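Local coordinates for DegV family protein (Eubacterium eligens, PDB 3FDJ), which is of unknown function but belongs to the DegV family, whose characterised members bind fatty acids, and so probably binds a fatty acid, at residues Gln41-Ile44 with His45-Leu48; Ser88-Tyr91 with Asn92-Met95; Ser115-Thr118 with Gly119-Arg123; Leu162-Leu165 with Ala166-Gly169. One frame throughout, in Å; residues are numbered along the deposited sequence.

Interaction 1 of 4, residues Gln41-Ile44 with His45-Leu48; sequences QLDI and HRML
Asp43 OD1 accepts two hydrogen bonds at the start of helix 44-52. Arg46 N reaches it at 3.0 Å in an almost straight bond (N-H...O 170°), coming from above the carboxylate plane, and a water donates to it at 3.0 Å. The same water accepts from His45 N at 2.7 Å, so it joins the carboxylate to the backbone at the next position. Asp43 CG stands anti to the backbone N (chi1 179°), which turns the carboxylate toward the N-H groups of the first turn, and the CB of Arg46 packs 3.4 Å from Asp43 CG. The carboxylate and guanidinium do not meet directly. Arg46 extends past Asp43 at about a right angle; its NH1 donates to a second water, bound in turn to Asp43 O, and makes a salt bridge to Glu34. Asp43 O also takes Met47 N, in the carbonyl plane, at 3.1 Å. Leu48 N donates to Ile44 O at 2.9 Å, and on the same side of the helix Ile44 and Leu48 run side by side, with Ile44 CG2 3.9 Å from Leu48 CD1. Replacing Leu48 by an alanine would probably open a gap beside Ile44 CG2 and lose the contacts with Val231 and Arg268. Met47, a selenomethionine, lies on another side, its selenium loosely beside Leu42 and its side chain against Phe36 of strand 35-37. The arrangement is an Asp N-cap: a carboxylate closes the first turn of a helix, with a water linking the same carboxylate oxygen to the N-H of His45.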
ATOM      1  N   GLN A  41      -6.324   0.553  17.148  1.00 20.05           N
ATOM      2  CA  GLN A  41      -7.387  -0.123  17.882  1.00 19.73           C
ATOM      3  C   GLN A  41      -8.108  -1.181  17.046  1.00 18.26           C
ATOM      4  O   GLN A  41      -8.879  -1.962  17.588  1.00 17.84           O
ATOM      5  CB  GLN A  41      -8.423   0.894  18.369  1.00 20.46           C
ATOM      6  CG  GLN A  41      -7.844   2.055  19.135  1.00 23.80           C
ATOM      7  CD  GLN A  41      -7.117   1.577  20.359  1.00 26.43           C
ATOM      8  OE1 GLN A  41      -5.900   1.750  20.474  1.00 30.11           O
ATOM      9  NE2 GLN A  41      -7.850   0.934  21.269  1.00 25.44           N
ATOM     10  N   LEU A  42      -7.877  -1.210  15.737  1.00 16.81           N
ATOM     11  CA  LEU A  42      -8.691  -2.040  14.852  1.00 15.87           C
ATOM     12  C   LEU A  42      -8.470  -3.557  14.972  1.00 15.60           C
ATOM     13  O   LEU A  42      -7.341  -4.058  14.854  1.00 16.25           O
ATOM     14  CB  LEU A  42      -8.488  -1.613  13.395  1.00 15.67           C
ATOM     15  CG  LEU A  42      -9.407  -2.256  12.360  1.00 14.40           C
ATOM     16  CD1 LEU A  42     -10.855  -2.015  12.692  1.00 12.04           C
ATOM     17  CD2 LEU A  42      -9.056  -1.692  10.973  1.00 10.42           C
ATOM     18  N   ASP A  43      -9.570  -4.280  15.183  1.00 14.98           N
ATOM     19  CA  ASP A  43      -9.568  -5.734  15.166  1.00 14.80           C
ATOM     20  C   ASP A  43      -9.952  -6.176  13.749  1.00 13.90           C
ATOM     21  O   ASP A  43     -11.123  -6.262  13.396  1.00 13.20           O
ATOM     22  CB  ASP A  43     -10.548  -6.295  16.208  1.00 14.79           C
ATOM     23  CG  ASP A  43     -10.600  -7.829  16.207  1.00 17.08           C
ATOM     24  OD1 ASP A  43     -10.104  -8.468  15.252  1.00 19.25           O
ATOM     25  OD2 ASP A  43     -11.142  -8.410  17.173  1.00 19.28           O
ATOM     26  N   ILE A  44      -8.942  -6.430  12.940  1.00 14.22           N
ATOM     27  CA  ILE A  44      -9.158  -6.679  11.512  1.00 14.07           C
ATOM     28  C   ILE A  44      -9.867  -7.999  11.290  1.00 13.95           C
ATOM     29  O   ILE A  44     -10.738  -8.095  10.440  1.00 13.84           O
ATOM     30  CB  ILE A  44      -7.834  -6.635  10.735  1.00 14.01           C
ATOM     31  CG1 ILE A  44      -7.341  -5.194  10.647  1.00 14.57           C
ATOM     32  CG2 ILE A  44      -8.003  -7.223   9.332  1.00 13.52           C
ATOM     33  CD1 ILE A  44      -5.883  -5.047  10.303  1.00 14.10           C
ATOM     34  N   HIS A  45      -9.509  -9.011  12.076  1.00 14.73           N
ATOM     35  CA  HIS A  45     -10.132 -10.333  11.973  1.00 14.68           C
ATOM     36  C   HIS A  45     -11.641 -10.238  12.197  1.00 14.89           C
ATOM     37  O   HIS A  45     -12.434 -10.813  11.448  1.00 14.10           O
ATOM     38  CB  HIS A  45      -9.488 -11.293  12.977  1.00 15.46           C
ATOM     39  CG  HIS A  45      -9.985 -12.702  12.868  1.00 16.59           C
ATOM     40  ND1 HIS A  45      -9.575 -13.559  11.868  1.00 18.65           N
ATOM     41  CD2 HIS A  45     -10.867 -13.399  13.622  1.00 18.85           C
ATOM     42  CE1 HIS A  45     -10.186 -14.723  12.008  1.00 19.37           C
ATOM     43  NE2 HIS A  45     -10.974 -14.654  13.067  1.00 20.36           N
ATOM     44  N   ARG A  46     -12.038  -9.476  13.215  1.00 14.71           N
ATOM     45  CA  ARG A  46     -13.440  -9.209  13.486  1.00 14.87           C
ATOM     46  C   ARG A  46     -14.125  -8.454  12.330  1.00 14.58           C
ATOM     47  O   ARG A  46     -15.254  -8.775  11.941  1.00 14.11           O
ATOM     48  CB  ARG A  46     -13.585  -8.417  14.798  1.00 14.88           C
ATOM     49  CG  ARG A  46     -14.992  -7.906  15.067  1.00 16.80           C
ATOM     50  CD  ARG A  46     -15.107  -7.199  16.425  1.00 18.94           C
ATOM     51  NE  ARG A  46     -16.453  -6.670  16.623  1.00 19.78           N
ATOM     52  CZ  ARG A  46     -16.913  -5.517  16.135  1.00 21.24           C
ATOM     53  NH1 ARG A  46     -16.146  -4.713  15.404  1.00 20.35           N
ATOM     54  NH2 ARG A  46     -18.169  -5.160  16.379  1.00 21.36           N
HETATM   55  N   MSE A  47     -13.450  -7.439  11.797  1.00 14.51           N
HETATM   56  CA  MSE A  47     -14.016  -6.670  10.698  1.00 14.01           C
HETATM   57  C   MSE A  47     -14.272  -7.568   9.487  1.00 14.13           C
HETATM   58  O   MSE A  47     -15.325  -7.487   8.865  1.00 13.88           O
HETATM   59  CB  MSE A  47     -13.078  -5.530  10.292  1.00 13.61           C
HETATM   60  CG  MSE A  47     -13.657  -4.645   9.206  1.00 13.03           C
HETATM   61 SE   MSE A  47     -12.354  -3.361   8.551  0.80 13.72          SE
HETATM   62  CE  MSE A  47     -11.145  -4.571   7.589  1.00 14.06           C
ATOM     63  N   LEU A  48     -13.293  -8.397   9.140  1.00 14.51           N
ATOM     64  CA  LEU A  48     -13.442  -9.297   7.999  1.00 14.90           C
ATOM     65  C   LEU A  48     -14.599 -10.280   8.219  1.00 15.36           C
ATOM     66  O   LEU A  48     -15.335 -10.591   7.278  1.00 14.68           O
ATOM     67  CB  LEU A  48     -12.141 -10.052   7.734  1.00 15.10           C
ATOM     68  CG  LEU A  48     -10.955  -9.204   7.244  1.00 14.57           C
ATOM     69  CD1 LEU A  48      -9.690 -10.047   7.187  1.00 15.51           C
ATOM     70  CD2 LEU A  48     -11.259  -8.585   5.900  1.00 14.83           C
TER
HETATM   71  O   HOH W   1     -13.440  -4.806  14.288  1.00 16.87           O
HETATM   72  O   HOH W   2      -7.500  -8.986  13.911  1.00 36.92           O

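Interaction 2 of 4, residues Ser88-Tyr91 with Asn92-Met95; sequences SGTY and NSAM
Thr90 O is gripped twice from the next turn of helix 90-102, by Ala94 N at 2.9 Å and by the hydroxyl of Ser93, whose OG donates at 2.7 Å. The hydroxyl comes in well to the side of the C=O direction (C=O...O angle 121°), while Ala94 N arrives nearly head-on. Ser93 OG lies between its own backbone N and carbonyl carbon (chi1 69°), the torsion that folds it back onto the preceding turn. The same oxygen also hydrogen-bonds to the indole NE1 of Trp68, so it serves both as donor and as acceptor. Two further backbone bonds follow the helix: Ser93 N to Gly89 O at 3.0 Å, and Met95 N to Tyr91 O at 2.9 Å. Asn92 N, in the first turn, is satisfied by a water that accepts from it at 3.0 Å and donates to Ser88 O. Ser88 OG shares a hydrogen bond with Thr90 OG1 and makes another to a hexaethylene glycol molecule, probably from the crystallisation liquor. Apolar contact is made farther along, where Met95, a selenomethionine, doubles back so that its CG makes a CH-pi contact over one face of the Tyr91 ring, 3.9 Å from the centroid and offset toward the rim; its selenium approaches obliquely beyond, 3.8 Å from Tyr91 OH. Tyr91 and Ala94 also rest on Val112 and Thr82, residues of the two flanking strands. This is the N-terminal turn of the helix in the beta-alpha-beta unit of strands 77-82 and 109-114, with a Met-aromatic contact along its side.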
ATOM      1  N   SER A  88      -8.159   7.016  -5.334  1.00 12.47           N
ATOM      2  CA  SER A  88      -8.580   7.528  -4.049  1.00 11.96           C
ATOM      3  C   SER A  88      -8.428   9.031  -4.000  1.00 12.16           C
ATOM      4  O   SER A  88      -7.503   9.580  -4.588  1.00 11.69           O
ATOM      5  CB  SER A  88      -7.715   6.904  -2.958  1.00 12.18           C
ATOM      6  OG  SER A  88      -7.952   7.450  -1.676  1.00 11.75           O
ATOM      7  N   GLY A  89      -9.313   9.670  -3.235  1.00 11.73           N
ATOM      8  CA  GLY A  89      -9.181  11.081  -2.866  1.00 11.57           C
ATOM      9  C   GLY A  89      -8.149  11.405  -1.782  1.00 10.27           C
ATOM     10  O   GLY A  89      -8.019  12.557  -1.354  1.00  9.27           O
ATOM     11  N   THR A  90      -7.373  10.420  -1.356  1.00 10.30           N
ATOM     12  CA  THR A  90      -6.397  10.621  -0.289  1.00  9.04           C
ATOM     13  C   THR A  90      -5.333  11.652  -0.609  1.00  8.71           C
ATOM     14  O   THR A  90      -5.081  12.561   0.199  1.00  8.42           O
ATOM     15  CB  THR A  90      -5.764   9.304   0.151  1.00  9.80           C
ATOM     16  OG1 THR A  90      -6.793   8.429   0.624  1.00 11.34           O
ATOM     17  CG2 THR A  90      -4.779   9.539   1.292  1.00  9.64           C
ATOM     18  N   TYR A  91      -4.757  11.553  -1.805  1.00  8.12           N
ATOM     19  CA  TYR A  91      -3.771  12.541  -2.266  1.00  7.24           C
ATOM     20  C   TYR A  91      -4.334  13.974  -2.199  1.00  6.73           C
ATOM     21  O   TYR A  91      -3.694  14.884  -1.675  1.00  6.71           O
ATOM     22  CB  TYR A  91      -3.290  12.187  -3.672  1.00  7.06           C
ATOM     23  CG  TYR A  91      -2.355  13.229  -4.272  1.00  6.80           C
ATOM     24  CD1 TYR A  91      -1.003  13.245  -3.942  1.00  9.43           C
ATOM     25  CD2 TYR A  91      -2.814  14.193  -5.138  1.00  7.64           C
ATOM     26  CE1 TYR A  91      -0.142  14.194  -4.487  1.00  7.53           C
ATOM     27  CE2 TYR A  91      -1.966  15.138  -5.686  1.00  8.64           C
ATOM     28  CZ  TYR A  91      -0.629  15.127  -5.364  1.00  8.38           C
ATOM     29  OH  TYR A  91       0.215  16.064  -5.915  1.00 10.81           O
ATOM     30  N   ASN A  92      -5.536  14.188  -2.725  1.00  6.33           N
ATOM     31  CA  ASN A  92      -6.145  15.499  -2.664  1.00  6.42           C
ATOM     32  C   ASN A  92      -6.331  15.985  -1.218  1.00  6.08           C
ATOM     33  O   ASN A  92      -6.121  17.182  -0.943  1.00  5.36           O
ATOM     34  CB  ASN A  92      -7.490  15.542  -3.384  1.00  6.09           C
ATOM     35  CG  ASN A  92      -7.373  15.450  -4.877  1.00  8.42           C
ATOM     36  OD1 ASN A  92      -6.275  15.616  -5.462  1.00  8.24           O
ATOM     37  ND2 ASN A  92      -8.527  15.207  -5.539  1.00  7.37           N
ATOM     38  N   SER A  93      -6.747  15.084  -0.311  1.00  6.24           N
ATOM     39  CA  SER A  93      -6.962  15.473   1.089  1.00  6.65           C
ATOM     40  C   SER A  93      -5.633  15.913   1.717  1.00  6.40           C
ATOM     41  O   SER A  93      -5.587  16.877   2.505  1.00  5.38           O
ATOM     42  CB  SER A  93      -7.647  14.349   1.917  1.00  7.01           C
ATOM     43  OG  SER A  93      -6.821  13.215   2.144  1.00  9.83           O
ATOM     44  N   ALA A  94      -4.563  15.203   1.366  1.00  6.33           N
ATOM     45  CA  ALA A  94      -3.224  15.537   1.871  1.00  6.82           C
ATOM     46  C   ALA A  94      -2.738  16.889   1.304  1.00  7.22           C
ATOM     47  O   ALA A  94      -2.115  17.679   2.014  1.00  7.30           O
ATOM     48  CB  ALA A  94      -2.222  14.421   1.547  1.00  7.29           C
HETATM   49  N   MSE A  95      -3.009  17.132   0.023  1.00  7.46           N
HETATM   50  CA  MSE A  95      -2.676  18.437  -0.589  1.00  7.57           C
HETATM   51  C   MSE A  95      -3.472  19.572   0.047  1.00  7.01           C
HETATM   52  O   MSE A  95      -2.934  20.665   0.263  1.00  6.89           O
HETATM   53  CB  MSE A  95      -2.889  18.410  -2.099  1.00  7.77           C
HETATM   54  CG  MSE A  95      -1.935  17.528  -2.850  1.00  9.94           C
HETATM   55 SE   MSE A  95      -0.157  18.292  -2.838  0.80 13.81          SE
HETATM   56  CE  MSE A  95      -0.398  19.845  -3.984  1.00 19.33           C
TER
HETATM   57  O   HOH W   3      -6.601  12.211  -4.640  1.00  9.58           O

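Interaction 3 of 4, residues Ser115-Thr118 with Gly119-Arg123; sequences SKST and GPQMR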
ATOM      1  N   SER A 115       2.047   7.938  -4.372  1.00 10.46           N
ATOM      2  CA  SER A 115       2.809   6.704  -4.582  1.00 10.55           C
ATOM      3  C   SER A 115       2.474   6.017  -5.882  1.00 11.24           C
ATOM      4  O   SER A 115       3.227   5.138  -6.286  1.00 11.70           O
ATOM      5  CB  SER A 115       2.579   5.707  -3.452  1.00 10.27           C
ATOM      6  OG  SER A 115       1.251   5.202  -3.450  1.00  9.90           O
ATOM      7  N   LYS A 116       1.331   6.362  -6.497  1.00 10.78           N
ATOM      8  CA  LYS A 116       0.835   5.657  -7.678  1.00 10.75           C
ATOM      9  C   LYS A 116       0.602   4.167  -7.367  1.00 10.96           C
ATOM     10  O   LYS A 116       0.536   3.331  -8.260  1.00 10.62           O
ATOM     11  CB  LYS A 116       1.800   5.815  -8.846  1.00 11.19           C
ATOM     12  CG  LYS A 116       2.225   7.249  -9.147  1.00 14.91           C
ATOM     13  CD  LYS A 116       3.132   7.218 -10.377  1.00 21.21           C
ATOM     14  CE  LYS A 116       3.816   8.516 -10.671  1.00 25.46           C
ATOM     15  NZ  LYS A 116       4.533   8.386 -11.980  1.00 28.18           N
ATOM     16  N   SER A 117       0.434   3.854  -6.095  1.00 10.26           N
ATOM     17  CA  SER A 117       0.283   2.491  -5.675  1.00 11.12           C
ATOM     18  C   SER A 117      -0.350   2.400  -4.278  1.00 11.13           C
ATOM     19  O   SER A 117      -1.209   3.204  -3.927  1.00 10.43           O
ATOM     20  CB  SER A 117       1.669   1.833  -5.715  1.00 12.06           C
ATOM     21  OG  SER A 117       1.589   0.412  -5.595  1.00 13.06           O
ATOM     22  N   THR A 118       0.048   1.388  -3.512  1.00  9.94           N
ATOM     23  CA  THR A 118      -0.523   1.117  -2.194  1.00  9.58           C
ATOM     24  C   THR A 118       0.406   0.175  -1.445  1.00  9.66           C
ATOM     25  O   THR A 118       1.351  -0.381  -2.026  1.00 10.28           O
ATOM     26  CB  THR A 118      -1.918   0.475  -2.314  1.00 11.20           C
ATOM     27  OG1 THR A 118      -2.600   0.593  -1.058  1.00 12.16           O
ATOM     28  CG2 THR A 118      -1.823  -1.010  -2.759  1.00  9.38           C
ATOM     29  N   GLY A 119       0.123   0.000  -0.158  1.00  8.80           N
ATOM     30  CA  GLY A 119       0.706  -1.054   0.650  1.00  8.40           C
ATOM     31  C   GLY A 119       2.207  -1.142   0.564  1.00  8.31           C
ATOM     32  O   GLY A 119       2.901  -0.178   0.890  1.00  9.05           O
ATOM     33  N   PRO A 120       2.726  -2.313   0.138  1.00  7.73           N
ATOM     34  CA  PRO A 120       4.162  -2.488   0.221  1.00  8.53           C
ATOM     35  C   PRO A 120       4.979  -1.549  -0.640  1.00  8.20           C
ATOM     36  O   PRO A 120       6.145  -1.319  -0.331  1.00  7.31           O
ATOM     37  CB  PRO A 120       4.376  -3.956  -0.190  1.00  8.94           C
ATOM     38  CG  PRO A 120       3.170  -4.314  -0.950  1.00  9.90           C
ATOM     39  CD  PRO A 120       2.057  -3.548  -0.268  1.00  8.25           C
ATOM     40  N   GLN A 121       4.398  -1.009  -1.710  1.00  8.97           N
ATOM     41  CA  GLN A 121       5.119  -0.010  -2.505  1.00  9.54           C
ATOM     42  C   GLN A 121       5.264   1.310  -1.732  1.00  9.71           C
ATOM     43  O   GLN A 121       6.332   1.945  -1.775  1.00 10.49           O
ATOM     44  CB  GLN A 121       4.461   0.168  -3.885  1.00 10.46           C
ATOM     45  CG  GLN A 121       5.301   0.983  -4.912  1.00 12.28           C
ATOM     46  CD  GLN A 121       5.008   0.635  -6.381  1.00 14.02           C
ATOM     47  OE1 GLN A 121       3.981   0.047  -6.710  1.00 16.38           O
ATOM     48  NE2 GLN A 121       5.894   1.072  -7.285  1.00 15.56           N
HETATM   49  N   MSE A 122       4.217   1.698  -1.010  1.00  9.16           N
HETATM   50  CA  MSE A 122       4.283   2.852  -0.085  1.00  9.13           C
HETATM   51  C   MSE A 122       5.338   2.578   0.981  1.00  9.42           C
HETATM   52  O   MSE A 122       6.151   3.456   1.283  1.00  9.86           O
HETATM   53  CB  MSE A 122       2.920   3.137   0.578  1.00  9.73           C
HETATM   54  CG  MSE A 122       1.846   3.550  -0.404  1.00 10.63           C
HETATM   55 SE   MSE A 122       0.151   3.756   0.466  0.80  9.49          SE
HETATM   56  CE  MSE A 122       0.607   5.310   1.633  1.00  8.43           C
ATOM     57  N   ARG A 123       5.369   1.353   1.515  1.00  8.90           N
ATOM     58  CA  ARG A 123       6.417   0.994   2.478  1.00  9.10           C
ATOM     59  C   ARG A 123       7.825   1.153   1.918  1.00  8.82           C
ATOM     60  O   ARG A 123       8.691   1.722   2.587  1.00  8.06           O
ATOM     61  CB  ARG A 123       6.220  -0.416   3.055  1.00  8.78           C
ATOM     62  CG  ARG A 123       7.227  -0.728   4.095  1.00 10.16           C
ATOM     63  CD  ARG A 123       6.951  -2.027   4.787  1.00 11.30           C
ATOM     64  NE  ARG A 123       7.997  -2.243   5.771  1.00 11.58           N
ATOM     65  CZ  ARG A 123       7.884  -3.021   6.844  1.00 15.69           C
ATOM     66  NH1 ARG A 123       6.757  -3.705   7.105  1.00 14.01           N
ATOM     67  NH2 ARG A 123       8.909  -3.088   7.682  1.00 16.06           N
TER
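Thr118, Gln121 and Met122 have the most surface buried in this contact. Thr118 O accepts from Gln121 N at 3.1 Å in a rather bent bond (N-H...O 138°), while the selenium of Met122, a selenomethionine, packs 3.8 Å from Thr118 CA. Thr118 N, by contrast, is buried without a polar partner. Gln121 holds the preceding loop by its side chain as well: its CG is anti to the backbone N (chi1 -168°) and the chain then runs on extended, bringing OE1 to Ser117 OG, which donates at 2.7 Å. The hydroxyl is tilted from the carbonyl plane of the amide. At the other end of that amide, NE2 is hydrogen-bonded to Thr153 OG1, so both amide ends are fixed. An alanine in place of Gln121 would probably leave the hydroxyls of Ser117 and Thr153 without these partners and open a gap between the loop and strand 153-159. Further back, Ser115 OG accepts from Ser117 N at 3.1 Å, an ST turn, and also bonds Thr82 O; Met122 CG packs 3.5 Å from this hydroxyl. Gly119 occupies a positive-phi turn where a CB would strike Pro120 CD. The loop leaves strand 109-114 and turns into helix 120-134 close to the centre of the chain, with Ser117, Thr118 and Gln121 against Leu155 of strand 153-159, and Pro120 against strands 226-230 and 271-276.

Interaction 4 of 4, residues Leu162-Leu165 with Ala166-Gly169; sequences LHNL and AQNG
The amides of Asn164 and Gln167 lie side by side, pointing the same way with their planes 33° apart, and Gln167 NE2 donates to Asn164 OD1 at 3.0 Å. Both belong to the short helix 163-167, which ends in a Schellman motif. The oxygen lies in the glutamine amide plane, yet the N-H...O bond is bent and the donor stands tilted from the carbonyl plane of Asn164. The same NE2 sits obliquely to the His163 ring, 3.7 Å from CD2, with ring and amide planes 51° apart. A third amide, that of Asn168, has Asn164 O in its plane. Gly169, at positive phi, is the C-prime residue of the motif: Gly169 N bonds Ala166 O at 3.1 Å, and Arg170 N reaches back to Leu165 O. Ahead of it the helix has two regular bonds, Ala166 N to Leu162 O and Gln167 N to His163 O, the latter 2.8 Å long. Partners elsewhere fix the outer ends of the amides. Asn164 ND2 donates to Tyr264 O and Gln167 OE1 accepts from Ser58 N, so the side-by-side pair spans from helix 260-266 to the chain near strand 59-61. Gln167 reaches there because its CG lies between its backbone N and carbonyl carbon (chi1 75°), a torsion that swings the chain back beside Asn164. On the other side of the helix, Leu162 and Ala166 meet Ala176 of helix 173-177. Asn164 O takes both nitrogens of one residue, Asn168 ND2 at 2.9 Å and Asn168 N at 3.2 Å, which approach from opposite faces of its carbonyl plane.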
ATOM      1  N   LEU A 162     -12.500  -9.931  -5.327  1.00  8.94           N
ATOM      2  CA  LEU A 162     -12.440  -8.524  -5.694  1.00  9.40           C
ATOM      3  C   LEU A 162     -13.798  -7.858  -5.507  1.00  9.38           C
ATOM      4  O   LEU A 162     -14.083  -6.835  -6.114  1.00  9.78           O
ATOM      5  CB  LEU A 162     -11.944  -8.371  -7.141  1.00 10.03           C
ATOM      6  CG  LEU A 162     -10.480  -8.806  -7.354  1.00 10.98           C
ATOM      7  CD1 LEU A 162     -10.391 -10.289  -7.632  1.00 13.72           C
ATOM      8  CD2 LEU A 162      -9.827  -8.009  -8.473  1.00 14.21           C
ATOM      9  N   HIS A 163     -14.619  -8.410  -4.608  1.00  9.74           N
ATOM     10  CA  HIS A 163     -15.966  -7.901  -4.413  1.00 10.58           C
ATOM     11  C   HIS A 163     -15.959  -6.456  -3.882  1.00  9.54           C
ATOM     12  O   HIS A 163     -16.723  -5.607  -4.353  1.00  9.92           O
ATOM     13  CB  HIS A 163     -16.701  -8.814  -3.444  1.00 11.25           C
ATOM     14  CG  HIS A 163     -18.061  -8.336  -3.082  1.00 14.79           C
ATOM     15  ND1 HIS A 163     -19.124  -8.400  -3.953  1.00 18.30           N
ATOM     16  CD2 HIS A 163     -18.541  -7.808  -1.930  1.00 17.35           C
ATOM     17  CE1 HIS A 163     -20.199  -7.912  -3.359  1.00 21.06           C
ATOM     18  NE2 HIS A 163     -19.876  -7.557  -2.127  1.00 19.24           N
ATOM     19  N   ASN A 164     -15.108  -6.189  -2.902  1.00  8.58           N
ATOM     20  CA  ASN A 164     -15.045  -4.836  -2.317  1.00  9.25           C
ATOM     21  C   ASN A 164     -14.493  -3.785  -3.288  1.00  8.73           C
ATOM     22  O   ASN A 164     -15.009  -2.651  -3.372  1.00  9.90           O
ATOM     23  CB  ASN A 164     -14.286  -4.868  -0.981  1.00  9.10           C
ATOM     24  CG  ASN A 164     -15.012  -5.682   0.072  1.00  9.68           C
ATOM     25  OD1 ASN A 164     -16.232  -5.841   0.008  1.00 11.93           O
ATOM     26  ND2 ASN A 164     -14.271  -6.213   1.036  1.00  8.93           N
ATOM     27  N   LEU A 165     -13.456  -4.139  -4.038  1.00  8.88           N
ATOM     28  CA  LEU A 165     -13.000  -3.289  -5.130  1.00  8.99           C
ATOM     29  C   LEU A 165     -14.123  -3.011  -6.131  1.00  9.56           C
ATOM     30  O   LEU A 165     -14.370  -1.864  -6.496  1.00  9.85           O
ATOM     31  CB  LEU A 165     -11.804  -3.910  -5.867  1.00  8.85           C
ATOM     32  CG  LEU A 165     -10.472  -3.873  -5.132  1.00  8.30           C
ATOM     33  CD1 LEU A 165      -9.553  -4.981  -5.676  1.00 10.34           C
ATOM     34  CD2 LEU A 165      -9.812  -2.498  -5.190  1.00  8.36           C
ATOM     35  N   ALA A 166     -14.815  -4.065  -6.549  1.00  9.36           N
ATOM     36  CA  ALA A 166     -15.848  -3.956  -7.566  1.00  9.84           C
ATOM     37  C   ALA A 166     -17.042  -3.147  -7.080  1.00 10.15           C
ATOM     38  O   ALA A 166     -17.528  -2.291  -7.819  1.00  9.77           O
ATOM     39  CB  ALA A 166     -16.299  -5.348  -8.066  1.00  9.00           C
ATOM     40  N   GLN A 167     -17.502  -3.372  -5.845  1.00 10.30           N
ATOM     41  CA  GLN A 167     -18.691  -2.648  -5.384  1.00 10.92           C
ATOM     42  C   GLN A 167     -18.381  -1.172  -5.193  1.00 11.50           C
ATOM     43  O   GLN A 167     -19.288  -0.359  -5.211  1.00 11.34           O
ATOM     44  CB  GLN A 167     -19.289  -3.246  -4.104  1.00 12.01           C
ATOM     45  CG  GLN A 167     -18.512  -2.956  -2.835  1.00 13.22           C
ATOM     46  CD  GLN A 167     -19.244  -3.389  -1.572  1.00 16.76           C
ATOM     47  OE1 GLN A 167     -20.362  -2.925  -1.295  1.00 16.06           O
ATOM     48  NE2 GLN A 167     -18.605  -4.245  -0.778  1.00 15.30           N
ATOM     49  N   ASN A 168     -17.104  -0.840  -5.016  1.00 11.23           N
ATOM     50  CA  ASN A 168     -16.677   0.555  -4.895  1.00 11.83           C
ATOM     51  C   ASN A 168     -16.173   1.189  -6.198  1.00 12.49           C
ATOM     52  O   ASN A 168     -15.604   2.294  -6.177  1.00 12.22           O
ATOM     53  CB  ASN A 168     -15.634   0.678  -3.776  1.00 11.68           C
ATOM     54  CG  ASN A 168     -16.262   0.609  -2.396  1.00 12.93           C
ATOM     55  OD1 ASN A 168     -16.911   1.567  -1.946  1.00 14.64           O
ATOM     56  ND2 ASN A 168     -16.104  -0.515  -1.730  1.00 10.10           N
ATOM     57  N   GLY A 169     -16.394   0.504  -7.321  1.00 12.51           N
ATOM     58  CA  GLY A 169     -16.041   1.019  -8.640  1.00 13.49           C
ATOM     59  C   GLY A 169     -14.556   1.071  -8.929  1.00 14.46           C
ATOM     60  O   GLY A 169     -14.120   1.846  -9.782  1.00 14.98           O
TER

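In the fold
The four contacts follow one another along the chain without touching. Interactions 1, 2 and 3 each lie at the start of a helix, whereas interaction 4 takes in a whole short helix and its end. Interaction 3 has its centre about 4 Å from that of the chain and about 14 Å from that of interaction 2, with nearest atoms about 6 Å apart. The side chains of Thr90 and Thr118 each lie about 4 Å, and that of Leu165 about 5 Å, from bound hexaethylene glycol, probably from the crystallisation liquor but perhaps marking a pocket. Interactions 1 and 4 approach to about 6 Å between nearest atoms. Leu162 touches Ala179, one of the sodium-site residues.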